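Local coordinates for protein alpha-1,2-mannosyltransferase (Ktr4), putative (PDB 7BOP) that is a putative fungal glycosyltransferase of the KTR mannosyltransferase family, with a GT-A type fold that holds guanosine-5'-diphosphate and a manganese ion in the model, at residues T67-I72 with F98-I103; D137-I142 with G308-R313; N252-W257 with K381-H386. All blocks are in the same frame, centred on the assembly; numbering follows the deposited sequence.

Interaction 1: T67-I72 with F98-I103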
# COMPACT_ATOMS: atom_id res chain seq x y z
N THR A 67 13.53 15.99 1.82
CA THR A 67 14.06 15.29 0.66
C THR A 67 13.02 15.34 -0.46
O THR A 67 11.98 15.97 -0.30
CB THR A 67 14.55 13.87 1.02
OG1 THR A 67 15.31 13.35 -0.08
CG2 THR A 67 13.36 12.93 1.34
N ASN A 68 13.31 14.71 -1.60
CA ASN A 68 12.40 14.75 -2.75
C ASN A 68 11.30 13.67 -2.65
O ASN A 68 11.37 12.60 -3.27
CB ASN A 68 13.15 14.69 -4.09
CG ASN A 68 14.05 13.49 -4.24
OD1 ASN A 68 14.57 12.96 -3.26
ND2 ASN A 68 14.25 13.05 -5.48
N ALA A 69 10.29 14.01 -1.86
CA ALA A 69 9.20 13.10 -1.54
C ALA A 69 7.89 13.86 -1.48
O ALA A 69 7.88 15.09 -1.30
CB ALA A 69 9.48 12.40 -0.21
N ALA A 70 6.78 13.15 -1.67
CA ALA A 70 5.46 13.74 -1.63
C ALA A 70 4.45 12.79 -1.00
O ALA A 70 4.58 11.57 -1.09
CB ALA A 70 5.01 14.11 -3.03
N LEU A 71 3.44 13.38 -0.38
CA LEU A 71 2.21 12.69 -0.03
C LEU A 71 1.40 12.64 -1.32
O LEU A 71 1.25 13.68 -1.98
CB LEU A 71 1.45 13.47 1.04
CG LEU A 71 2.23 13.67 2.35
CD1 LEU A 71 1.60 14.75 3.21
CD2 LEU A 71 2.37 12.36 3.11
N ILE A 72 0.90 11.46 -1.70
CA ILE A 72 0.13 11.31 -2.94
C ILE A 72 -1.19 10.62 -2.69
O ILE A 72 -1.33 9.82 -1.75
CB ILE A 72 0.91 10.60 -4.07
CG1 ILE A 72 1.13 9.10 -3.79
CG2 ILE A 72 2.24 11.30 -4.34
CD1 ILE A 72 1.76 8.37 -4.95
N PHE A 98 6.43 18.73 9.32
CA PHE A 98 7.40 18.49 8.26
C PHE A 98 7.05 19.16 6.93
O PHE A 98 7.95 19.48 6.15
CB PHE A 98 7.62 16.97 8.12
CG PHE A 98 8.23 16.36 9.34
CD1 PHE A 98 9.57 16.57 9.62
CD2 PHE A 98 7.46 15.64 10.24
CE1 PHE A 98 10.15 16.04 10.75
CE2 PHE A 98 8.04 15.11 11.38
CZ PHE A 98 9.38 15.30 11.64
N ASN A 99 5.76 19.37 6.69
CA ASN A 99 5.27 20.16 5.55
C ASN A 99 5.72 19.66 4.18
O ASN A 99 6.14 20.45 3.32
CB ASN A 99 5.62 21.64 5.75
CG ASN A 99 4.99 22.20 6.99
OD1 ASN A 99 3.78 22.32 7.07
ND2 ASN A 99 5.81 22.52 7.98
N TYR A 100 5.64 18.34 3.98
CA TYR A 100 5.84 17.77 2.66
C TYR A 100 4.62 18.09 1.78
O TYR A 100 3.50 18.22 2.29
CB TYR A 100 6.10 16.25 2.76
CG TYR A 100 7.53 15.91 3.06
CD1 TYR A 100 8.45 15.76 2.03
CD2 TYR A 100 7.98 15.76 4.38
CE1 TYR A 100 9.77 15.45 2.29
CE2 TYR A 100 9.31 15.46 4.64
CZ TYR A 100 10.19 15.30 3.59
OH TYR A 100 11.50 14.99 3.84
N PRO A 101 4.83 18.24 0.47
CA PRO A 101 3.71 18.57 -0.42
C PRO A 101 2.73 17.42 -0.63
O PRO A 101 3.10 16.25 -0.50
CB PRO A 101 4.40 18.90 -1.74
CG PRO A 101 5.63 18.06 -1.72
CD PRO A 101 6.07 17.98 -0.29
N TRP A 102 1.47 17.79 -0.93
CA TRP A 102 0.44 16.85 -1.35
C TRP A 102 0.27 16.92 -2.86
O TRP A 102 0.13 18.02 -3.43
CB TRP A 102 -0.91 17.18 -0.71
CG TRP A 102 -1.03 16.96 0.74
CD1 TRP A 102 -0.63 17.81 1.74
CD2 TRP A 102 -1.65 15.84 1.39
NE1 TRP A 102 -0.96 17.28 2.96
CE2 TRP A 102 -1.58 16.07 2.78
CE3 TRP A 102 -2.25 14.66 0.93
CZ2 TRP A 102 -2.09 15.16 3.72
CZ3 TRP A 102 -2.75 13.76 1.86
CH2 TRP A 102 -2.67 14.01 3.24
N ILE A 103 0.27 15.76 -3.52
CA ILE A 103 -0.02 15.66 -4.94
C ILE A 103 -1.24 14.74 -5.12
O ILE A 103 -1.18 13.54 -4.82
CB ILE A 103 1.19 15.15 -5.75
CG1 ILE A 103 2.44 15.95 -5.40
CG2 ILE A 103 0.92 15.26 -7.24
CD1 ILE A 103 3.71 15.49 -6.09

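Interaction 2: D137-I142 with G308-R313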
# COMPACT_ATOMS: atom_id res chain seq x y z
N ASP A 137 -7.01 4.38 -19.54
CA ASP A 137 -7.81 3.55 -20.46
C ASP A 137 -7.23 2.14 -20.53
O ASP A 137 -6.02 1.97 -20.48
CB ASP A 137 -7.83 4.12 -21.88
CG ASP A 137 -8.61 5.43 -21.99
OD1 ASP A 137 -9.29 5.84 -21.03
OD2 ASP A 137 -8.53 6.06 -23.06
N PRO A 138 -8.10 1.11 -20.65
CA PRO A 138 -7.54 -0.22 -20.82
C PRO A 138 -6.69 -0.28 -22.09
O PRO A 138 -7.03 0.38 -23.06
CB PRO A 138 -8.78 -1.11 -20.97
CG PRO A 138 -9.88 -0.36 -20.31
CD PRO A 138 -9.57 1.09 -20.54
N PRO A 139 -5.58 -1.03 -22.08
CA PRO A 139 -4.76 -1.11 -23.29
C PRO A 139 -5.48 -1.78 -24.47
O PRO A 139 -6.44 -2.55 -24.28
CB PRO A 139 -3.54 -1.92 -22.86
CG PRO A 139 -3.90 -2.59 -21.60
CD PRO A 139 -5.09 -1.90 -21.00
N GLU A 140 -5.00 -1.48 -25.68
CA GLU A 140 -5.63 -1.92 -26.94
C GLU A 140 -5.90 -3.42 -27.03
O GLU A 140 -6.90 -3.84 -27.62
CB GLU A 140 -4.76 -1.49 -28.14
CG GLU A 140 -3.43 -2.25 -28.25
CD GLU A 140 -2.42 -1.62 -29.20
OE1 GLU A 140 -2.62 -0.47 -29.65
OE2 GLU A 140 -1.41 -2.29 -29.49
N TRP A 141 -5.02 -4.22 -26.44
CA TRP A 141 -5.13 -5.68 -26.52
C TRP A 141 -6.20 -6.31 -25.62
O TRP A 141 -6.43 -7.51 -25.73
CB TRP A 141 -3.78 -6.35 -26.27
CG TRP A 141 -3.16 -6.07 -24.92
CD1 TRP A 141 -3.43 -6.71 -23.75
CD2 TRP A 141 -2.16 -5.10 -24.63
NE1 TRP A 141 -2.66 -6.18 -22.74
CE2 TRP A 141 -1.87 -5.19 -23.25
CE3 TRP A 141 -1.47 -4.14 -25.40
CZ2 TRP A 141 -0.93 -4.37 -22.62
CZ3 TRP A 141 -0.54 -3.33 -24.78
CH2 TRP A 141 -0.28 -3.44 -23.40
N ILE A 142 -6.83 -5.53 -24.74
CA ILE A 142 -7.85 -6.05 -23.84
C ILE A 142 -9.17 -6.07 -24.59
O ILE A 142 -9.61 -5.03 -25.10
CB ILE A 142 -8.00 -5.21 -22.55
CG1 ILE A 142 -6.69 -5.21 -21.75
CG2 ILE A 142 -9.18 -5.68 -21.70
CD1 ILE A 142 -6.20 -6.57 -21.28
N GLY A 308 -4.77 -10.03 -16.76
CA GLY A 308 -5.41 -10.26 -15.48
C GLY A 308 -5.83 -9.06 -14.66
O GLY A 308 -6.67 -9.21 -13.77
N PHE A 309 -5.31 -7.87 -14.95
CA PHE A 309 -5.88 -6.64 -14.37
C PHE A 309 -7.33 -6.42 -14.78
O PHE A 309 -8.08 -5.77 -14.04
CB PHE A 309 -5.04 -5.39 -14.71
CG PHE A 309 -3.72 -5.34 -13.99
CD1 PHE A 309 -3.68 -5.27 -12.60
CD2 PHE A 309 -2.51 -5.39 -14.69
CE1 PHE A 309 -2.47 -5.24 -11.92
CE2 PHE A 309 -1.30 -5.36 -14.02
CZ PHE A 309 -1.27 -5.29 -12.64
N PHE A 310 -7.72 -6.94 -15.94
CA PHE A 310 -9.09 -6.80 -16.45
C PHE A 310 -9.88 -8.09 -16.47
O PHE A 310 -11.04 -8.07 -16.07
CB PHE A 310 -9.06 -6.14 -17.83
CG PHE A 310 -8.51 -4.77 -17.78
CD1 PHE A 310 -9.31 -3.71 -17.37
CD2 PHE A 310 -7.17 -4.54 -18.02
CE1 PHE A 310 -8.79 -2.44 -17.25
CE2 PHE A 310 -6.64 -3.26 -17.92
CZ PHE A 310 -7.46 -2.21 -17.52
N TYR A 311 -9.28 -9.19 -16.91
CA TYR A 311 -10.00 -10.48 -16.95
C TYR A 311 -10.13 -11.13 -15.57
O TYR A 311 -11.00 -11.98 -15.36
CB TYR A 311 -9.35 -11.45 -17.94
CG TYR A 311 -9.15 -10.87 -19.33
CD1 TYR A 311 -10.13 -10.08 -19.95
CD2 TYR A 311 -7.97 -11.13 -20.04
CE1 TYR A 311 -9.94 -9.56 -21.23
CE2 TYR A 311 -7.78 -10.61 -21.32
CZ TYR A 311 -8.76 -9.83 -21.91
OH TYR A 311 -8.56 -9.32 -23.16
N GLU A 312 -9.25 -10.73 -14.66
CA GLU A 312 -9.41 -11.05 -13.24
C GLU A 312 -9.46 -9.70 -12.55
O GLU A 312 -9.71 -8.70 -13.22
CB GLU A 312 -8.28 -11.98 -12.78
CG GLU A 312 -8.41 -13.35 -13.41
CD GLU A 312 -7.24 -14.29 -13.15
OE1 GLU A 312 -6.50 -14.14 -12.15
OE2 GLU A 312 -7.07 -15.22 -13.97
N ARG A 313 -9.24 -9.63 -11.24
CA ARG A 313 -9.25 -8.34 -10.55
C ARG A 313 -7.99 -8.24 -9.70
O ARG A 313 -8.05 -8.04 -8.48
CB ARG A 313 -10.52 -8.18 -9.71
CG ARG A 313 -10.84 -6.73 -9.33
CD ARG A 313 -11.23 -6.59 -7.88
NE ARG A 313 -10.11 -6.91 -6.99
CZ ARG A 313 -10.10 -6.78 -5.67
NH1 ARG A 313 -11.17 -6.31 -5.02
NH2 ARG A 313 -9.01 -7.11 -4.99
O HOH W 1 -6.36 -9.92 -24.40

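Interaction 3: N252-W257 with K381-H386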
# COMPACT_ATOMS: atom_id res chain seq x y z
N ASN A 252 17.72 -12.02 -0.97
CA ASN A 252 16.94 -11.85 0.25
C ASN A 252 15.46 -11.64 -0.12
O ASN A 252 14.91 -10.53 -0.03
CB ASN A 252 17.49 -10.68 1.08
CG ASN A 252 17.01 -10.69 2.51
OD1 ASN A 252 16.34 -11.61 2.97
ND2 ASN A 252 17.34 -9.63 3.23
N ASN A 253 14.84 -12.75 -0.53
CA ASN A 253 13.50 -12.75 -1.08
C ASN A 253 12.49 -13.28 -0.06
O ASN A 253 12.87 -13.86 0.96
CB ASN A 253 13.45 -13.54 -2.40
CG ASN A 253 13.66 -15.04 -2.22
OD1 ASN A 253 12.90 -15.72 -1.52
ND2 ASN A 253 14.68 -15.57 -2.87
N MET A 254 11.21 -13.09 -0.36
CA MET A 254 10.13 -13.49 0.53
C MET A 254 9.37 -14.71 -0.01
O MET A 254 8.16 -14.84 0.22
CB MET A 254 9.15 -12.32 0.71
CG MET A 254 9.79 -11.04 1.22
SD MET A 254 8.56 -9.72 1.30
CE MET A 254 9.61 -8.30 1.62
N MET A 255 10.07 -15.64 -0.67
CA MET A 255 9.40 -16.81 -1.26
C MET A 255 8.59 -17.61 -0.23
O MET A 255 7.49 -18.03 -0.53
CB MET A 255 10.43 -17.74 -1.95
CG MET A 255 9.82 -18.79 -2.87
SD MET A 255 8.97 -18.09 -4.31
CE MET A 255 10.36 -17.41 -5.22
N GLY A 256 9.14 -17.78 0.98
CA GLY A 256 8.46 -18.48 2.07
C GLY A 256 7.12 -17.87 2.44
O GLY A 256 6.15 -18.57 2.65
N TRP A 257 7.07 -16.55 2.52
CA TRP A 257 5.82 -15.84 2.79
C TRP A 257 4.87 -15.91 1.61
O TRP A 257 3.67 -16.17 1.79
CB TRP A 257 6.12 -14.38 3.15
CG TRP A 257 4.92 -13.51 3.34
CD1 TRP A 257 3.90 -13.69 4.25
CD2 TRP A 257 4.64 -12.30 2.65
NE1 TRP A 257 2.99 -12.65 4.14
CE2 TRP A 257 3.42 -11.79 3.16
CE3 TRP A 257 5.30 -11.58 1.64
CZ2 TRP A 257 2.85 -10.61 2.69
CZ3 TRP A 257 4.73 -10.41 1.18
CH2 TRP A 257 3.52 -9.94 1.70
N LYS A 381 7.04 -14.64 10.76
CA LYS A 381 7.81 -15.89 10.77
C LYS A 381 8.78 -15.97 9.60
O LYS A 381 9.97 -16.27 9.78
CB LYS A 381 6.87 -17.10 10.75
CG LYS A 381 7.57 -18.45 10.63
CD LYS A 381 6.58 -19.58 10.79
CE LYS A 381 7.22 -20.93 10.48
NZ LYS A 381 6.24 -22.02 10.72
N HIS A 382 8.28 -15.71 8.39
CA HIS A 382 9.06 -15.95 7.16
C HIS A 382 9.98 -14.80 6.76
O HIS A 382 10.95 -15.03 6.04
CB HIS A 382 8.12 -16.28 6.01
CG HIS A 382 7.44 -17.59 6.18
ND1 HIS A 382 8.13 -18.78 6.09
CD2 HIS A 382 6.17 -17.91 6.50
CE1 HIS A 382 7.30 -19.78 6.33
NE2 HIS A 382 6.10 -19.28 6.58
N VAL A 383 9.66 -13.59 7.21
CA VAL A 383 10.42 -12.40 6.80
C VAL A 383 10.91 -11.65 8.04
O VAL A 383 12.09 -11.40 8.15
CB VAL A 383 9.60 -11.48 5.86
CG1 VAL A 383 10.46 -10.32 5.35
CG2 VAL A 383 9.06 -12.27 4.69
N GLY A 384 10.01 -11.27 8.95
CA GLY A 384 10.42 -10.66 10.22
C GLY A 384 9.64 -9.40 10.55
O GLY A 384 8.76 -9.00 9.80
N MET A 385 10.00 -8.80 11.68
CA MET A 385 9.27 -7.67 12.28
C MET A 385 10.03 -6.36 12.16
O MET A 385 9.63 -5.36 12.75
CB MET A 385 9.01 -7.98 13.76
CG MET A 385 7.98 -9.08 13.94
SD MET A 385 7.76 -9.56 15.66
CE MET A 385 9.22 -10.54 15.91
N HIS A 386 11.11 -6.36 11.40
CA HIS A 386 11.97 -5.18 11.21
C HIS A 386 11.27 -4.12 10.35
O HIS A 386 11.83 -3.06 10.07
CB HIS A 386 13.30 -5.58 10.55
CG HIS A 386 13.12 -6.25 9.22
ND1 HIS A 386 12.82 -7.59 9.10
CD2 HIS A 386 13.12 -5.74 7.97
CE1 HIS A 386 12.67 -7.88 7.82
NE2 HIS A 386 12.85 -6.78 7.12
OXT HIS A 386 10.13 -4.28 9.89
O HOH W 2 10.10 -15.66 3.12

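Interaction 1: T67-I72 with F98-I103
L71 bonds to the neighbouring strand through both of its backbone polar atoms: its N donates to P101 O at 2.9 Å, and its O accepts from I103 N at 2.8 Å with an N-H...O angle of 165°. One residue thus straddles W102, as expected of a parallel pair, and the register sets L71 beside W102 and I72 beside I103. Two CA-H...O contacts, W102 CA to L71 O and I72 CA to I103 O, run between the same strands. In a third hydrogen bond a side chain is the acceptor: Y100 OH takes T67 N at 3.0 Å. The Y100 ring lies along the chain ahead of strand 69-74, with A69 O at the ring edge, 3.4 Å from Y100 CD1. The hydroxyl also bonds D206, and T67 OG1 bonds E212, so the start of the strand is tied to the region of helix 207-213.

Among the apolar contacts, L71 CD1 makes a CH-pi contact over one face of W102, 3.7 Å from the centroid of the five-membered ring and 20° off its normal. Helix 80-98 covers this side of the sheet, and its E91 receives W102 NE1. On the side carrying I72 and I103 the contacts across the pair are aliphatic: I103 CD1 reaches back to A70 CB at 3.6 Å, and I72 CG2 faces I103 CB at 4.2 Å. I72 CG1 stands between backbone N and carbonyl carbon (chi1 70°), which leads the long branch away from I103.

Strand 69-74, helix 80-98 and strand 102-106 form a beta-alpha-beta unit. With strands 126-130 and 189-192 paired on its flanks, it belongs to the Rossmann-like sheet characteristic of the GT-A fold.

Interaction 2: D137-I142 with G308-R313
P138, P139 and I142 receive the ring of F310, so that a type I beta turn spanning P139 to I142 packs against the short, weakly bonded helix 308-311. P138 lies over one face of the ring: its CB is 4.2 Å from the ring centroid and 24° off the normal, displaced toward the rim. The side chains of P139 and F310 approach each other from opposite directions, P139 CD reaching 3.7 Å from F310 CE2. I142 crosses the phenylalanine at about a right angle, bringing CG1 to 3.8 Å from F310 CD2.

The two branches of I142 are shared between two rings. With CG1 anti to the carbonyl carbon (chi1 -62°), that branch goes to F310, while CG2 touches both F310 CB and Y311 CE1, the latter at 4.0 Å. Y311 slides past I142 in the reverse direction, which carries its OH close over the backbone, 3.4 Å from I142 CA.

Further out, polar groups fix the tyrosine. Its hydroxyl bonds the backbone N of N143, just past the turn, and a water lying in the ring plane at the edge, 2.6 Å from Y311 OH. The same water donates to W141 O, closing a bridge between turn and helix. F310 also touches F147 of helix 144-157 and R172 of helix 165-177, so the ring links the loop after helix 133-136 to these two helices. The turn itself is closed by I142 N bonding to P139 O. W141 NE1 bonds the carbonyl O of D304 in helix 294-306, and P139 CB rests 3.5 Å above the plane of the indole, near its rim.

Interaction 3: N252-W257 with K381-H386
H382 lays one face of its imidazole against the peptide leaving G256: G256 O stands 3.8 Å above the plane, over the ring centre, and G256 C is 3.8 Å from H382 CG. Glycine brings no side chain between them, so the ring packs directly on the backbone of helix 255-258. With CG anti to the carbonyl carbon (chi1 -68°), the imidazole is laid over this peptide. H382 CB itself lies 3.7 Å from W257 N. The ring has a weak hydrogen bond from NE2 to D260. The indole of W257 turns away from this contact, meeting Y379 edge-to-face and lying near C277 and C375, which form a disulfide.

V383, the first residue to leave helix 376-382, fills the angle between M254 and W257 with a single methyl. Its CG2 is 3.8 Å from M254 CG and 3.9 Å from W257 CB, the methionine chain crossing it at a slant. Here the beginning of one helix meets the end of another. M254 is the N-cap residue of helix 255-258, and the residue before it makes an Asx turn: N253 OD1 accepts from M255 N at 3.0 Å, with the N-H tilted 19° from the plane of the amide carbonyl.

A water joins the two helix ends across the contact, donating to H382 O at 3.1 Å and accepting from W257 N. On the same helix start, a glycerol, probably from the crystallisation liquor, hydrogen-bonds G256 N and N253 O.

The three contacts stand well apart, their centres 30 to 31 Å from one another. The nearest atoms of interactions 2 and 3 are about 14 Å apart. Between interactions 1 and 2 the nearest atoms are about 16 Å apart, and between interactions 1 and 3 about 18 Å. In interaction 1 the I72 side chain lies about 9 Å from guanosine-5'-diphosphate; strand 69-74 runs on to L74, which lines the pocket with V75 and R76. In interaction 2 the F310 side chain is about 11 Å from the same ligand, and W136, just ahead of 137-142, is a pocket residue. Along the chain interaction 1 closes first, whereas interactions 2 and 3 interleave, with 252-257 falling between 137-142 and 308-313.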